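Local coordinates for 4-alpha-glucanotransferase (PDB 5B68), which belongs to the amylomaltases, enzymes with a TIM-barrel family domain, and carries in addition an N-terminal beta sandwich domain, at residues 318-323 with 450-455; 438-443 with 491-496. All coordinates share one frame; numbering follows the deposited sequence.

Contact 1: residues 318-323 with 450-455; sequences QREGQG and VLRHSG. With SO4 (sulfate ion), chain F.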
loop_
_atom_site.group_PDB
_atom_site.type_symbol
_atom_site.label_atom_id
_atom_site.label_comp_id
_atom_site.label_asym_id
_atom_site.label_seq_id
_atom_site.Cartn_x
_atom_site.Cartn_y
_atom_site.Cartn_z
ATOM N N GLN A 318 -1.363 10.763 -22.660
ATOM C CA GLN A 318 -0.063 11.450 -22.752
ATOM C C GLN A 318 0.525 11.517 -21.388
ATOM O O GLN A 318 1.725 11.232 -21.233
ATOM C CB GLN A 318 -0.116 12.919 -23.258
ATOM C CG GLN A 318 0.017 13.122 -24.759
ATOM C CD GLN A 318 1.421 12.829 -25.343
ATOM O OE1 GLN A 318 2.264 12.174 -24.717
ATOM N NE2 GLN A 318 1.659 13.313 -26.573
ATOM N N ARG A 319 -0.302 11.896 -20.410
ATOM C CA ARG A 319 0.196 12.047 -19.053
ATOM C C ARG A 319 0.785 10.741 -18.517
ATOM O O ARG A 319 1.834 10.775 -17.829
ATOM C CB ARG A 319 -0.908 12.600 -18.129
ATOM C CG ARG A 319 -0.467 12.965 -16.702
ATOM C CD ARG A 319 -1.653 13.296 -15.825
ATOM N NE ARG A 319 -2.446 12.079 -15.498
ATOM C CZ ARG A 319 -3.671 12.068 -14.998
ATOM N NH1 ARG A 319 -4.260 10.912 -14.660
ATOM N NH2 ARG A 319 -4.276 13.201 -14.689
ATOM N N GLU A 320 0.158 9.606 -18.801
ATOM C CA GLU A 320 0.519 8.335 -18.171
ATOM C C GLU A 320 1.653 7.590 -18.872
ATOM O O GLU A 320 2.299 6.723 -18.304
ATOM C CB GLU A 320 -0.723 7.410 -18.027
ATOM C CG GLU A 320 -1.797 8.053 -17.169
ATOM C CD GLU A 320 -1.372 8.246 -15.738
ATOM O OE1 GLU A 320 -1.872 9.203 -15.127
ATOM O OE2 GLU A 320 -0.582 7.432 -15.196
ATOM N N GLY A 321 1.901 7.927 -20.137
ATOM C CA GLY A 321 3.099 7.444 -20.776
ATOM C C GLY A 321 3.201 5.981 -20.996
ATOM O O GLY A 321 2.182 5.225 -21.076
ATOM N N GLN A 322 4.429 5.510 -21.053
ATOM C CA GLN A 322 4.624 4.180 -21.518
ATOM C C GLN A 322 4.159 3.099 -20.556
ATOM O O GLN A 322 3.791 1.989 -21.003
ATOM C CB GLN A 322 6.098 3.957 -21.849
ATOM C CG GLN A 322 6.459 2.636 -22.533
ATOM C CD GLN A 322 5.832 2.526 -23.910
ATOM O OE1 GLN A 322 5.297 1.501 -24.298
ATOM N NE2 GLN A 322 5.863 3.593 -24.622
ATOM N N GLY A 323 4.206 3.367 -19.257
ATOM C CA GLY A 323 3.751 2.358 -18.303
ATOM C C GLY A 323 2.282 2.028 -18.564
ATOM O O GLY A 323 1.882 0.897 -18.301
ATOM N N VAL A 450 -1.548 6.676 -7.063
ATOM C CA VAL A 450 -2.248 6.402 -5.804
ATOM C C VAL A 450 -2.701 7.693 -5.154
ATOM O O VAL A 450 -3.825 7.791 -4.675
ATOM C CB VAL A 450 -1.457 5.487 -4.814
ATOM C CG1 VAL A 450 -2.195 5.325 -3.508
ATOM C CG2 VAL A 450 -1.198 4.138 -5.398
ATOM N N LEU A 451 -1.848 8.703 -5.178
ATOM C CA LEU A 451 -2.137 9.977 -4.553
ATOM C C LEU A 451 -2.900 10.986 -5.402
ATOM O O LEU A 451 -3.272 12.016 -4.913
ATOM C CB LEU A 451 -0.838 10.621 -4.077
ATOM C CG LEU A 451 -0.258 9.967 -2.829
ATOM C CD1 LEU A 451 1.245 10.080 -2.808
ATOM C CD2 LEU A 451 -0.870 10.566 -1.579
ATOM N N ARG A 452 -3.127 10.682 -6.666
ATOM C CA ARG A 452 -3.644 11.701 -7.570
ATOM C C ARG A 452 -4.999 12.248 -7.157
ATOM O O ARG A 452 -5.243 13.425 -7.251
ATOM C CB ARG A 452 -3.721 11.189 -9.003
ATOM C CG ARG A 452 -3.861 12.310 -10.008
ATOM C CD ARG A 452 -3.752 11.793 -11.412
ATOM N NE ARG A 452 -2.382 11.555 -11.809
ATOM C CZ ARG A 452 -1.493 12.502 -12.080
ATOM N NH1 ARG A 452 -0.282 12.164 -12.449
ATOM N NH2 ARG A 452 -1.812 13.776 -11.989
ATOM N N HIS A 453 -5.865 11.363 -6.705
ATOM C CA HIS A 453 -7.216 11.735 -6.344
ATOM C C HIS A 453 -7.499 11.387 -4.901
ATOM O O HIS A 453 -8.572 10.981 -4.562
ATOM C CB HIS A 453 -8.205 11.073 -7.271
ATOM C CG HIS A 453 -7.934 11.364 -8.701
ATOM N ND1 HIS A 453 -7.927 12.641 -9.200
ATOM C CD2 HIS A 453 -7.633 10.550 -9.735
ATOM C CE1 HIS A 453 -7.648 12.599 -10.486
ATOM N NE2 HIS A 453 -7.465 11.342 -10.834
ATOM N N SER A 454 -6.487 11.516 -4.068
ATOM C CA SER A 454 -6.659 11.233 -2.668
ATOM C C SER A 454 -6.017 12.325 -1.837
ATOM O O SER A 454 -5.181 13.055 -2.309
ATOM C CB SER A 454 -6.090 9.873 -2.326
ATOM O OG SER A 454 -4.710 9.883 -2.449
ATOM N N GLY A 455 -6.474 12.451 -0.614
ATOM C CA GLY A 455 -5.873 13.404 0.315
ATOM C C GLY A 455 -4.856 12.763 1.282
ATOM O O GLY A 455 -4.269 13.422 2.166
HETATM S S SO4 F . 1.527 15.135 -13.545
HETATM O O1 SO4 F . 1.836 15.496 -14.954
HETATM O O2 SO4 F . 2.232 16.031 -12.617
HETATM O O3 SO4 F . 1.959 13.705 -13.361
HETATM O O4 SO4 F . 0.114 15.408 -13.316
HETATM O O HOH W 1 -2.211 8.955 -12.461
HETATM O O HOH W 2 1.156 9.076 -12.983
#
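A stacked arginine pair, R319 over R452, joins two helices on the outside of the TIM barrel, with a sulfate ion held by R452. R319 belongs to helix 307-338, part of the long excursion between barrel strands 215-218 and 382-387; R452 lies in the C-terminal end region of helix 441-452, shortly before barrel strand 456-459. The two guanidinium groups lie flat on each other, centres 3.6 Å apart and planes only 7° from parallel, with each NE over the centre of the opposing group. The side chains run past one another in opposite directions, which also brings R319 NH1 within 3.4 Å of R452 CD. No hydrogen bond links the two arginines, as expected for two donors. On the R319 side, E320 OE1 accepts from both NE and NH1 of R319, each at 3.0 Å, a side-on grip onto a single oxygen that fixes the rotation of the guanidinium. The bend of the R319 chain about CG-CD (chi3 71°) turns the flat group so that NE and NH1 face E320. D364 of helix 349-376 forms a salt bridge with R319 NH1 and a hydrogen bond with H453 NE2, while R241 forms a salt bridge with E320 OE2. E320 does not bond R452 directly: OE1 is 4.1 Å from R452 NE and well out of that guanidinium plane. A water in the plane bridges them instead, giving to E320 OE1 and taking from R452 NE, both at 2.7 Å. Negative charge from E320, D364 and the sulfate would be expected to offset the closeness of the two cations. The sulfate ion, probably from the crystallisation liquor, sits at the edge of R452, where NH1 reaches O3 in a nearly straight bond (160°) and NH2 reaches O4, both at 2.9 Å.

Contact 2: residues 438-443 with 491-496; sequences EGYIPW and VGILAL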
loop_
_atom_site.group_PDB
_atom_site.type_symbol
_atom_site.label_atom_id
_atom_site.label_comp_id
_atom_site.label_asym_id
_atom_site.label_seq_id
_atom_site.Cartn_x
_atom_site.Cartn_y
_atom_site.Cartn_z
ATOM N N GLU A 438 17.292 2.791 -12.016
ATOM C CA GLU A 438 16.198 3.304 -12.808
ATOM C C GLU A 438 15.653 4.595 -12.215
ATOM O O GLU A 438 14.612 5.031 -12.579
ATOM C CB GLU A 438 15.082 2.288 -12.953
ATOM C CG GLU A 438 15.453 1.129 -13.833
ATOM C CD GLU A 438 15.709 1.530 -15.264
ATOM O OE1 GLU A 438 14.955 2.321 -15.831
ATOM O OE2 GLU A 438 16.669 1.027 -15.826
ATOM N N GLY A 439 16.355 5.157 -11.253
ATOM C CA GLY A 439 15.995 6.457 -10.734
ATOM C C GLY A 439 14.731 6.464 -9.908
ATOM O O GLY A 439 14.119 7.467 -9.725
ATOM N N TYR A 440 14.365 5.299 -9.428
ATOM C CA TYR A 440 13.176 5.075 -8.617
ATOM C C TYR A 440 11.879 5.434 -9.382
ATOM O O TYR A 440 10.829 5.716 -8.771
ATOM C CB TYR A 440 13.271 5.795 -7.272
ATOM C CG TYR A 440 14.301 5.202 -6.369
ATOM C CD1 TYR A 440 13.960 4.141 -5.487
ATOM C CD2 TYR A 440 15.613 5.686 -6.322
ATOM C CE1 TYR A 440 14.907 3.537 -4.693
ATOM C CE2 TYR A 440 16.552 5.126 -5.483
ATOM C CZ TYR A 440 16.213 3.987 -4.688
ATOM O OH TYR A 440 17.051 3.385 -3.821
ATOM N N ILE A 441 11.938 5.493 -10.712
ATOM C CA ILE A 441 10.811 5.994 -11.432
ATOM C C ILE A 441 9.556 5.098 -11.271
ATOM O O ILE A 441 8.453 5.656 -11.173
ATOM C CB ILE A 441 11.156 6.241 -12.921
ATOM C CG1 ILE A 441 12.207 7.351 -13.026
ATOM C CG2 ILE A 441 9.887 6.484 -13.733
ATOM C CD1 ILE A 441 11.766 8.748 -12.577
ATOM N N PRO A 442 9.720 3.756 -11.184
ATOM C CA PRO A 442 8.519 2.914 -10.925
ATOM C C PRO A 442 7.830 3.167 -9.557
ATOM O O PRO A 442 6.602 3.105 -9.450
ATOM C CB PRO A 442 9.093 1.530 -11.015
ATOM C CG PRO A 442 10.173 1.661 -12.078
ATOM C CD PRO A 442 10.839 2.915 -11.602
ATOM N N TRP A 443 8.640 3.495 -8.555
ATOM C CA TRP A 443 8.126 3.835 -7.197
ATOM C C TRP A 443 7.407 5.201 -7.288
ATOM O O TRP A 443 6.257 5.375 -6.822
ATOM C CB TRP A 443 9.291 3.887 -6.218
ATOM C CG TRP A 443 8.985 4.269 -4.811
ATOM C CD1 TRP A 443 9.701 5.134 -4.067
ATOM C CD2 TRP A 443 8.011 3.701 -3.929
ATOM N NE1 TRP A 443 9.174 5.236 -2.808
ATOM C CE2 TRP A 443 8.184 4.315 -2.674
ATOM C CE3 TRP A 443 7.020 2.735 -4.069
ATOM C CZ2 TRP A 443 7.361 4.038 -1.580
ATOM C CZ3 TRP A 443 6.209 2.454 -3.025
ATOM C CH2 TRP A 443 6.392 3.094 -1.750
ATOM N N VAL A 491 11.640 6.328 1.521
ATOM C CA VAL A 491 10.868 7.194 2.421
ATOM C C VAL A 491 10.851 8.587 1.911
ATOM O O VAL A 491 9.804 9.283 1.952
ATOM C CB VAL A 491 11.466 7.240 3.855
ATOM C CG1 VAL A 491 10.726 8.244 4.718
ATOM C CG2 VAL A 491 11.429 5.879 4.529
ATOM N N GLY A 492 12.007 9.032 1.401
ATOM C CA GLY A 492 12.106 10.416 0.858
ATOM C C GLY A 492 11.180 10.638 -0.328
ATOM O O GLY A 492 10.544 11.689 -0.442
ATOM N N ILE A 493 11.102 9.659 -1.187
ATOM C CA ILE A 493 10.213 9.759 -2.330
ATOM C C ILE A 493 8.735 9.648 -1.922
ATOM O O ILE A 493 7.921 10.290 -2.497
ATOM C CB ILE A 493 10.628 8.740 -3.399
ATOM C CG1 ILE A 493 11.971 9.184 -4.051
ATOM C CG2 ILE A 493 9.546 8.568 -4.490
ATOM C CD1 ILE A 493 12.682 8.057 -4.812
ATOM N N LEU A 494 8.385 8.797 -0.962
ATOM C CA LEU A 494 7.062 8.783 -0.456
ATOM C C LEU A 494 6.690 10.176 0.075
ATOM O O LEU A 494 5.610 10.714 -0.225
ATOM C CB LEU A 494 6.939 7.704 0.632
ATOM C CG LEU A 494 5.687 7.699 1.474
ATOM C CD1 LEU A 494 4.493 7.420 0.599
ATOM C CD2 LEU A 494 5.812 6.633 2.540
ATOM N N ALA A 495 7.577 10.789 0.842
ATOM C CA ALA A 495 7.309 12.123 1.390
ATOM C C ALA A 495 7.180 13.176 0.278
ATOM O O ALA A 495 6.264 14.035 0.353
ATOM C CB ALA A 495 8.349 12.548 2.405
ATOM N N LEU A 496 8.019 13.047 -0.737
ATOM C CA LEU A 496 7.987 13.957 -1.863
ATOM C C LEU A 496 6.660 13.863 -2.598
ATOM O O LEU A 496 6.017 14.890 -2.788
ATOM C CB LEU A 496 9.134 13.718 -2.817
ATOM C CG LEU A 496 9.165 14.499 -4.153
ATOM C CD1 LEU A 496 9.130 15.997 -3.977
ATOM C CD2 LEU A 496 10.409 14.055 -4.913
#
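Y440, inside the turn that opens the segment, is the first residue of 438-443 to touch helix 487-500. E438 to I441 form a type I' beta turn, closed by I441 N to E438 O at 3.3 Å, and G439, with positive phi, is the C-prime residue of the Schellman motif that ends helix 434-437. Y440 then takes the N-cap position of the next helix and directs its CB at I493, whose CD1 lies 3.4 Å from Y440 CB and 3.6 Å from Y440 CG. The methyl therefore meets the root of the ring, and the two side chains cross at about a right angle. I441 turns its CB from the partner segment, and W143, from strand 142-150 of the N-terminal beta sandwich domain, touches both I441 and I493. The helix starting here, 441-452, leads into barrel strand 456-459, and helix 487-500 leads into the adjacent strand 504-507, so the contact joins two neighbouring outer helices of the TIM barrel. W443 makes the second apolar meeting. With CG swung anti to the backbone N (chi1 178°), the indole extends toward helix 487-500 and its pyrrole atoms lie by the CG2 branch of I493, W443 CD1 being 3.5 Å from I493 CG2. Farther along the ring, W443 CZ2 stands 4.3 Å from L494 CB. The buried NE1 of W443 is satisfied by a hydrogen bond to the carbonyl oxygen of L490.

Both contacts use helix 441-452: contact 2 lies at its N-terminal start and contact 1 near its C-terminal end. Their centres lie about 14 Å apart, and their nearest atoms are about 5 Å apart without touching, so they are separate meetings strung along one barrel helix. Their characters differ: the interactions across contact 2 are apolar and all four touching residues are buried, whereas a guanidinium stack and a water bridge make up the partly buried contact 1, which alone binds the sulfate. Along the chain the segments alternate: 318-323, 438-443, 450-455, 491-496. The helix is thus joined to the excursion helix 307-338 at one end and the next barrel helix, 487-500, at the other.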